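Local coordinates for cyclopropane mycolic acid synthase 3 (Mycobacterium tuberculosis, PDB 1L1E), which probably catalyses the S-adenosyl-L-methionine-dependent conversion of a double bond at the proximal position of an alpha mycolic acid into a cyclopropane ring, at residues R146-H149 against F150-T154; I208-V211 against H212-A215. All coordinates share one frame; numbering follows the deposited sequence.

Contact 1 (R146-H149 against F150-T154); sequences RYHH and FFEVT
His149 and Glu152, three residues apart on one helix, join their side chains in a His-carboxylate hydrogen bond. Its donor is ND1 of His149 and its acceptor OE1 of Glu152, 3.3 Å apart. OE1 lies at the edge of the imidazole, close to the ring plane, whereas ND1 comes to the carboxylate on its anti side and well out of its plane; ring and carboxylate are turned 73° from each other. Both residues carry CG anti to the backbone N (chi1 -170° in His149, 152° in Glu152), and the extended glutamate chain brings its oxygen up to the ring. OE2 of Glu152 is engaged by a salt bridge to Arg156 one turn on; each carboxylate oxygen thus has its own partner.

Val153 packs against the same imidazole: its CG2 stands 3.5 Å from CE1 of His149, in an oblique approach. Trp123 adds another ring contact to this histidine. On the buried side of the helix, CD2 of Phe150 sits 3.8 Å above the centre of the Phe151 ring, and CG2 of Thr154 lies over one face of the Phe150 ring, toward its rim. CD1 of Phe151 comes within 3.4 Å of Tyr147 O. The carbonyl Phe150 O takes two bonds from Thr154, one from its N and one from OG1, the latter at 2.8 Å. Phe151 N donates to Tyr147 O (3.1 Å), one of the i to i+4 bonds of the helix. Arg146, salt-bridged to Glu124, touches the bound S-adenosyl-L-homocysteine. Polar outside and aromatic inside, this is an amphipathic helix of a beta-alpha-beta unit, running between strands 132-136 and 163-170 of the Rossmann-like methyltransferase fold.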
ATOM      1  N   ARG A 146      -9.738   9.556 -11.257  0.84 27.09           N
ATOM      2  CA  ARG A 146     -10.533   9.526 -10.034  0.84 24.90           C
ATOM      3  C   ARG A 146      -9.866  10.230  -8.850  0.84 23.60           C
ATOM      4  O   ARG A 146     -10.439  10.293  -7.758  0.84 18.52           O
ATOM      5  CB  ARG A 146     -10.836   8.072  -9.652  0.84 26.34           C
ATOM      6  CG  ARG A 146     -11.308   7.210 -10.814  1.00 31.58           C
ATOM      7  CD  ARG A 146     -12.469   6.341 -10.400  1.00 36.07           C
ATOM      8  NE  ARG A 146     -12.115   5.390  -9.355  1.00 39.87           N
ATOM      9  CZ  ARG A 146     -13.005   4.722  -8.624  1.00 41.88           C
ATOM     10  NH1 ARG A 146     -14.305   4.907  -8.821  1.00 41.72           N
ATOM     11  NH2 ARG A 146     -12.594   3.855  -7.708  1.00 42.18           N
ATOM     12  N   TYR A 147      -8.665  10.765  -9.060  1.00 21.73           N
ATOM     13  CA  TYR A 147      -7.950  11.433  -7.971  1.00 21.89           C
ATOM     14  C   TYR A 147      -8.744  12.510  -7.248  1.00 22.51           C
ATOM     15  O   TYR A 147      -8.836  12.486  -6.021  1.00 20.25           O
ATOM     16  CB  TYR A 147      -6.623  12.022  -8.475  1.00 21.88           C
ATOM     17  CG  TYR A 147      -5.548  10.988  -8.791  1.00 22.18           C
ATOM     18  CD1 TYR A 147      -4.328  11.375  -9.347  1.00 20.29           C
ATOM     19  CD2 TYR A 147      -5.747   9.630  -8.520  1.00 19.40           C
ATOM     20  CE1 TYR A 147      -3.328  10.437  -9.629  1.00 22.17           C
ATOM     21  CE2 TYR A 147      -4.758   8.688  -8.794  1.00 19.52           C
ATOM     22  CZ  TYR A 147      -3.548   9.095  -9.350  1.00 21.81           C
ATOM     23  OH  TYR A 147      -2.566   8.164  -9.624  1.00 20.62           O
ATOM     24  N   HIS A 148      -9.325  13.456  -7.985  1.00 22.19           N
ATOM     25  CA  HIS A 148     -10.079  14.510  -7.318  1.00 22.35           C
ATOM     26  C   HIS A 148     -11.176  13.959  -6.429  1.00 20.91           C
ATOM     27  O   HIS A 148     -11.402  14.456  -5.327  1.00 20.70           O
ATOM     28  CB  HIS A 148     -10.735  15.474  -8.306  1.00 25.30           C
ATOM     29  CG  HIS A 148     -11.680  16.430  -7.645  1.00 24.56           C
ATOM     30  ND1 HIS A 148     -11.251  17.541  -6.954  1.00 27.34           N
ATOM     31  CD2 HIS A 148     -13.027  16.391  -7.497  1.00 25.32           C
ATOM     32  CE1 HIS A 148     -12.292  18.147  -6.410  1.00 27.42           C
ATOM     33  NE2 HIS A 148     -13.381  17.468  -6.725  1.00 25.57           N
ATOM     34  N   HIS A 149     -11.871  12.944  -6.926  1.00 23.76           N
ATOM     35  CA  HIS A 149     -12.971  12.330  -6.191  1.00 24.73           C
ATOM     36  C   HIS A 149     -12.472  11.716  -4.874  1.00 23.70           C
ATOM     37  O   HIS A 149     -13.059  11.925  -3.813  1.00 23.04           O
ATOM     38  CB  HIS A 149     -13.639  11.270  -7.076  1.00 26.49           C
ATOM     39  CG  HIS A 149     -14.926  10.742  -6.526  1.00 26.97           C
ATOM     40  ND1 HIS A 149     -15.761  11.495  -5.729  1.00 30.22           N
ATOM     41  CD2 HIS A 149     -15.525   9.536  -6.664  1.00 29.00           C
ATOM     42  CE1 HIS A 149     -16.816  10.775  -5.395  1.00 27.59           C
ATOM     43  NE2 HIS A 149     -16.697   9.582  -5.949  1.00 28.02           N
ATOM     44  N   PHE A 150     -11.374  10.976  -4.957  1.00 22.88           N
ATOM     45  CA  PHE A 150     -10.781  10.346  -3.785  1.00 22.38           C
ATOM     46  C   PHE A 150     -10.465  11.375  -2.702  1.00 22.27           C
ATOM     47  O   PHE A 150     -10.837  11.215  -1.542  1.00 24.21           O
ATOM     48  CB  PHE A 150      -9.502   9.614  -4.187  1.00 21.72           C
ATOM     49  CG  PHE A 150      -8.712   9.094  -3.027  1.00 22.80           C
ATOM     50  CD1 PHE A 150      -9.169   8.005  -2.290  1.00 22.09           C
ATOM     51  CD2 PHE A 150      -7.498   9.687  -2.677  1.00 20.80           C
ATOM     52  CE1 PHE A 150      -8.427   7.501  -1.219  1.00 21.78           C
ATOM     53  CE2 PHE A 150      -6.741   9.192  -1.604  1.00 23.67           C
ATOM     54  CZ  PHE A 150      -7.205   8.099  -0.876  1.00 22.01           C
ATOM     55  N   PHE A 151      -9.776  12.440  -3.077  1.00 20.09           N
ATOM     56  CA  PHE A 151      -9.437  13.446  -2.097  1.00 22.07           C
ATOM     57  C   PHE A 151     -10.656  14.193  -1.565  1.00 22.27           C
ATOM     58  O   PHE A 151     -10.678  14.582  -0.403  1.00 20.76           O
ATOM     59  CB  PHE A 151      -8.374  14.386  -2.665  1.00 21.59           C
ATOM     60  CG  PHE A 151      -7.007  13.749  -2.731  1.00 23.44           C
ATOM     61  CD1 PHE A 151      -6.385  13.503  -3.957  1.00 20.51           C
ATOM     62  CD2 PHE A 151      -6.360  13.354  -1.561  1.00 19.07           C
ATOM     63  CE1 PHE A 151      -5.147  12.878  -4.015  1.00 19.19           C
ATOM     64  CE2 PHE A 151      -5.115  12.723  -1.608  1.00 21.18           C
ATOM     65  CZ  PHE A 151      -4.509  12.485  -2.835  1.00 18.06           C
ATOM     66  N   GLU A 152     -11.679  14.373  -2.399  1.00 24.04           N
ATOM     67  CA  GLU A 152     -12.896  15.037  -1.945  1.00 25.09           C
ATOM     68  C   GLU A 152     -13.612  14.154  -0.913  1.00 23.55           C
ATOM     69  O   GLU A 152     -14.095  14.647   0.104  1.00 24.99           O
ATOM     70  CB  GLU A 152     -13.843  15.311  -3.122  1.00 27.75           C
ATOM     71  CG  GLU A 152     -15.314  15.350  -2.728  1.00 34.06           C
ATOM     72  CD  GLU A 152     -16.259  15.431  -3.920  1.00 38.06           C
ATOM     73  OE1 GLU A 152     -16.095  14.641  -4.881  1.00 41.80           O
ATOM     74  OE2 GLU A 152     -17.176  16.278  -3.887  1.00 39.57           O
ATOM     75  N   VAL A 153     -13.686  12.856  -1.187  1.00 23.13           N
ATOM     76  CA  VAL A 153     -14.349  11.922  -0.280  1.00 25.95           C
ATOM     77  C   VAL A 153     -13.603  11.756   1.046  1.00 24.59           C
ATOM     78  O   VAL A 153     -14.221  11.770   2.111  1.00 22.86           O
ATOM     79  CB  VAL A 153     -14.510  10.523  -0.926  1.00 28.14           C
ATOM     80  CG1 VAL A 153     -15.142   9.559   0.064  1.00 29.81           C
ATOM     81  CG2 VAL A 153     -15.361  10.621  -2.176  1.00 29.75           C
ATOM     82  N   THR A 154     -12.281  11.594   0.987  1.00 21.74           N
ATOM     83  CA  THR A 154     -11.497  11.429   2.210  1.00 21.54           C
ATOM     84  C   THR A 154     -11.474  12.709   3.048  1.00 22.92           C
ATOM     85  O   THR A 154     -11.473  12.653   4.274  1.00 24.67           O
ATOM     86  CB  THR A 154     -10.043  10.992   1.899  1.00 22.07           C
ATOM     87  OG1 THR A 154      -9.489  11.835   0.875  1.00 18.30           O
ATOM     88  CG2 THR A 154     -10.015   9.541   1.445  1.00 16.04           C
TER

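Contact 2 (I208-V211 against H212-A215); sequences IPTV and HEYA
The first turns of helix 208-216, which packs beside helix 147-157 and against strand 279-286, hold this contact. Ile208 and His212, one turn apart, lie side by side and point the same way. CG2 of Ile208 is anti to its backbone N and meets CD2 of His212 at 3.6 Å, while Ile208 O lies at the edge of the imidazole, in its plane, 3.3 Å from the same CD2. The other side of that ring is tied through ND1 to Glu216. Thr210 and Tyr214 repeat the parallel arrangement: CG2 of the threonine rests 3.9 Å from CD1 of the tyrosine, and Thr210 O is at the ring's edge.

A water bridges Thr210 and Glu213. This single molecule lies 2.7 Å from Thr210 OG1 and donates to Glu213 OE2 at 2.8 Å, linking two oxygens that are themselves 3.9 Å apart. CG of Glu213 is anti to the backbone N (chi1 -176°) and its chain is extended, which carries the carboxylate back beside Thr210; OE1 forms a salt bridge with Lys217. His212 N donates to Ile208 O at 3.1 Å. With a water on one oxygen and a lysine on the other, the two partners probably limit the rotation of the Glu213 carboxylate and would favour its ionised form.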
ATOM      1  N   ILE A 208       4.935  13.366  -7.815  0.81 17.13           N
ATOM      2  CA  ILE A 208       4.772  14.041  -6.535  0.81 19.35           C
ATOM      3  C   ILE A 208       3.928  15.314  -6.677  0.81 18.62           C
ATOM      4  O   ILE A 208       3.047  15.573  -5.853  0.81 18.64           O
ATOM      5  CB  ILE A 208       6.146  14.349  -5.905  0.81 18.78           C
ATOM      6  CG1 ILE A 208       6.825  13.030  -5.517  1.00 22.74           C
ATOM      7  CG2 ILE A 208       5.980  15.215  -4.670  1.00 22.80           C
ATOM      8  CD1 ILE A 208       8.260  13.174  -5.056  1.00 27.20           C
ATOM      9  N   PRO A 209       4.193  16.133  -7.715  0.91 19.31           N
ATOM     10  CA  PRO A 209       3.429  17.365  -7.939  0.91 18.54           C
ATOM     11  C   PRO A 209       1.923  17.096  -8.085  0.91 18.01           C
ATOM     12  O   PRO A 209       1.100  17.909  -7.664  0.91 18.79           O
ATOM     13  CB  PRO A 209       4.052  17.918  -9.219  0.91 21.22           C
ATOM     14  CG  PRO A 209       5.504  17.565  -9.024  1.00 21.07           C
ATOM     15  CD  PRO A 209       5.390  16.111  -8.578  1.00 19.93           C
ATOM     16  N   THR A 210       1.575  15.959  -8.682  0.86 17.32           N
ATOM     17  CA  THR A 210       0.178  15.579  -8.870  0.86 20.41           C
ATOM     18  C   THR A 210      -0.506  15.270  -7.537  0.86 20.84           C
ATOM     19  O   THR A 210      -1.631  15.723  -7.287  0.86 16.77           O
ATOM     20  CB  THR A 210       0.043  14.346  -9.797  0.86 19.96           C
ATOM     21  OG1 THR A 210       0.239  14.747 -11.158  1.00 23.92           O
ATOM     22  CG2 THR A 210      -1.325  13.725  -9.667  1.00 19.33           C
ATOM     23  N   VAL A 211       0.160  14.484  -6.693  1.00 21.90           N
ATOM     24  CA  VAL A 211      -0.411  14.160  -5.388  1.00 22.96           C
ATOM     25  C   VAL A 211      -0.724  15.486  -4.703  1.00 25.20           C
ATOM     26  O   VAL A 211      -1.851  15.725  -4.255  1.00 24.41           O
ATOM     27  CB  VAL A 211       0.579  13.372  -4.510  1.00 23.89           C
ATOM     28  CG1 VAL A 211       0.003  13.212  -3.104  1.00 23.62           C
ATOM     29  CG2 VAL A 211       0.871  12.023  -5.135  1.00 18.41           C
ATOM     30  N   HIS A 212       0.289  16.346  -4.632  1.00 25.85           N
ATOM     31  CA  HIS A 212       0.151  17.664  -4.027  1.00 27.17           C
ATOM     32  C   HIS A 212      -0.992  18.421  -4.690  1.00 26.59           C
ATOM     33  O   HIS A 212      -1.793  19.075  -4.022  1.00 28.24           O
ATOM     34  CB  HIS A 212       1.442  18.456  -4.209  1.00 29.24           C
ATOM     35  CG  HIS A 212       2.459  18.210  -3.141  1.00 31.65           C
ATOM     36  ND1 HIS A 212       2.504  18.943  -1.975  1.00 31.68           N
ATOM     37  CD2 HIS A 212       3.460  17.300  -3.054  1.00 32.14           C
ATOM     38  CE1 HIS A 212       3.491  18.497  -1.216  1.00 33.81           C
ATOM     39  NE2 HIS A 212       4.086  17.500  -1.849  1.00 33.32           N
ATOM     40  N   GLU A 213      -1.048  18.325  -6.012  1.00 25.90           N
ATOM     41  CA  GLU A 213      -2.068  19.001  -6.807  1.00 29.27           C
ATOM     42  C   GLU A 213      -3.485  18.739  -6.320  1.00 26.86           C
ATOM     43  O   GLU A 213      -4.176  19.659  -5.892  1.00 27.69           O
ATOM     44  CB  GLU A 213      -1.970  18.569  -8.271  1.00 31.54           C
ATOM     45  CG  GLU A 213      -2.942  19.290  -9.195  1.00 38.13           C
ATOM     46  CD  GLU A 213      -3.132  18.593 -10.532  1.00 38.93           C
ATOM     47  OE1 GLU A 213      -3.873  19.142 -11.374  1.00 43.32           O
ATOM     48  OE2 GLU A 213      -2.554  17.504 -10.746  1.00 40.78           O
ATOM     49  N   TYR A 214      -3.909  17.481  -6.399  1.00 26.07           N
ATOM     50  CA  TYR A 214      -5.259  17.099  -6.004  1.00 26.28           C
ATOM     51  C   TYR A 214      -5.564  17.118  -4.524  1.00 25.14           C
ATOM     52  O   TYR A 214      -6.697  17.373  -4.133  1.00 25.52           O
ATOM     53  CB  TYR A 214      -5.605  15.718  -6.552  1.00 28.30           C
ATOM     54  CG  TYR A 214      -5.789  15.708  -8.042  1.00 31.36           C
ATOM     55  CD1 TYR A 214      -4.690  15.645  -8.899  1.00 29.05           C
ATOM     56  CD2 TYR A 214      -7.064  15.783  -8.602  1.00 29.86           C
ATOM     57  CE1 TYR A 214      -4.859  15.651 -10.272  1.00 32.16           C
ATOM     58  CE2 TYR A 214      -7.242  15.792  -9.971  1.00 31.85           C
ATOM     59  CZ  TYR A 214      -6.139  15.724 -10.803  1.00 32.55           C
ATOM     60  OH  TYR A 214      -6.316  15.711 -12.163  1.00 34.09           O
ATOM     61  N   ALA A 215      -4.568  16.835  -3.696  1.00 25.01           N
ATOM     62  CA  ALA A 215      -4.792  16.833  -2.262  1.00 25.27           C
ATOM     63  C   ALA A 215      -5.116  18.253  -1.816  1.00 24.77           C
ATOM     64  O   ALA A 215      -6.159  18.507  -1.205  1.00 23.45           O
ATOM     65  CB  ALA A 215      -3.552  16.317  -1.533  1.00 25.00           C
TER
HETATM   66  O   HOH W   1      -1.662  15.763 -12.774  1.00 30.56           O

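Neither contact closes a long loop: each spans successive turns of a single helix, and along the chain they stand in series. Contact 1 comes first, after strand 132-136, on the helix that leads to strand 163-170. Helix 189-199 intervenes before contact 2, which precedes strand 221-227. In space their centres are about 12 Å apart and their helices meet. Tyr214 makes the closest of these contacts, its CD2 lying 3.3 Å from His148 N and its CB 3.5 Å from Phe151 CD1; Ala215 joins it against Phe151. Helix 147-157 thereby connects the parallel strands 67-71 and 163-170 to helix 208-216, which itself rests on the antiparallel strand 279-286.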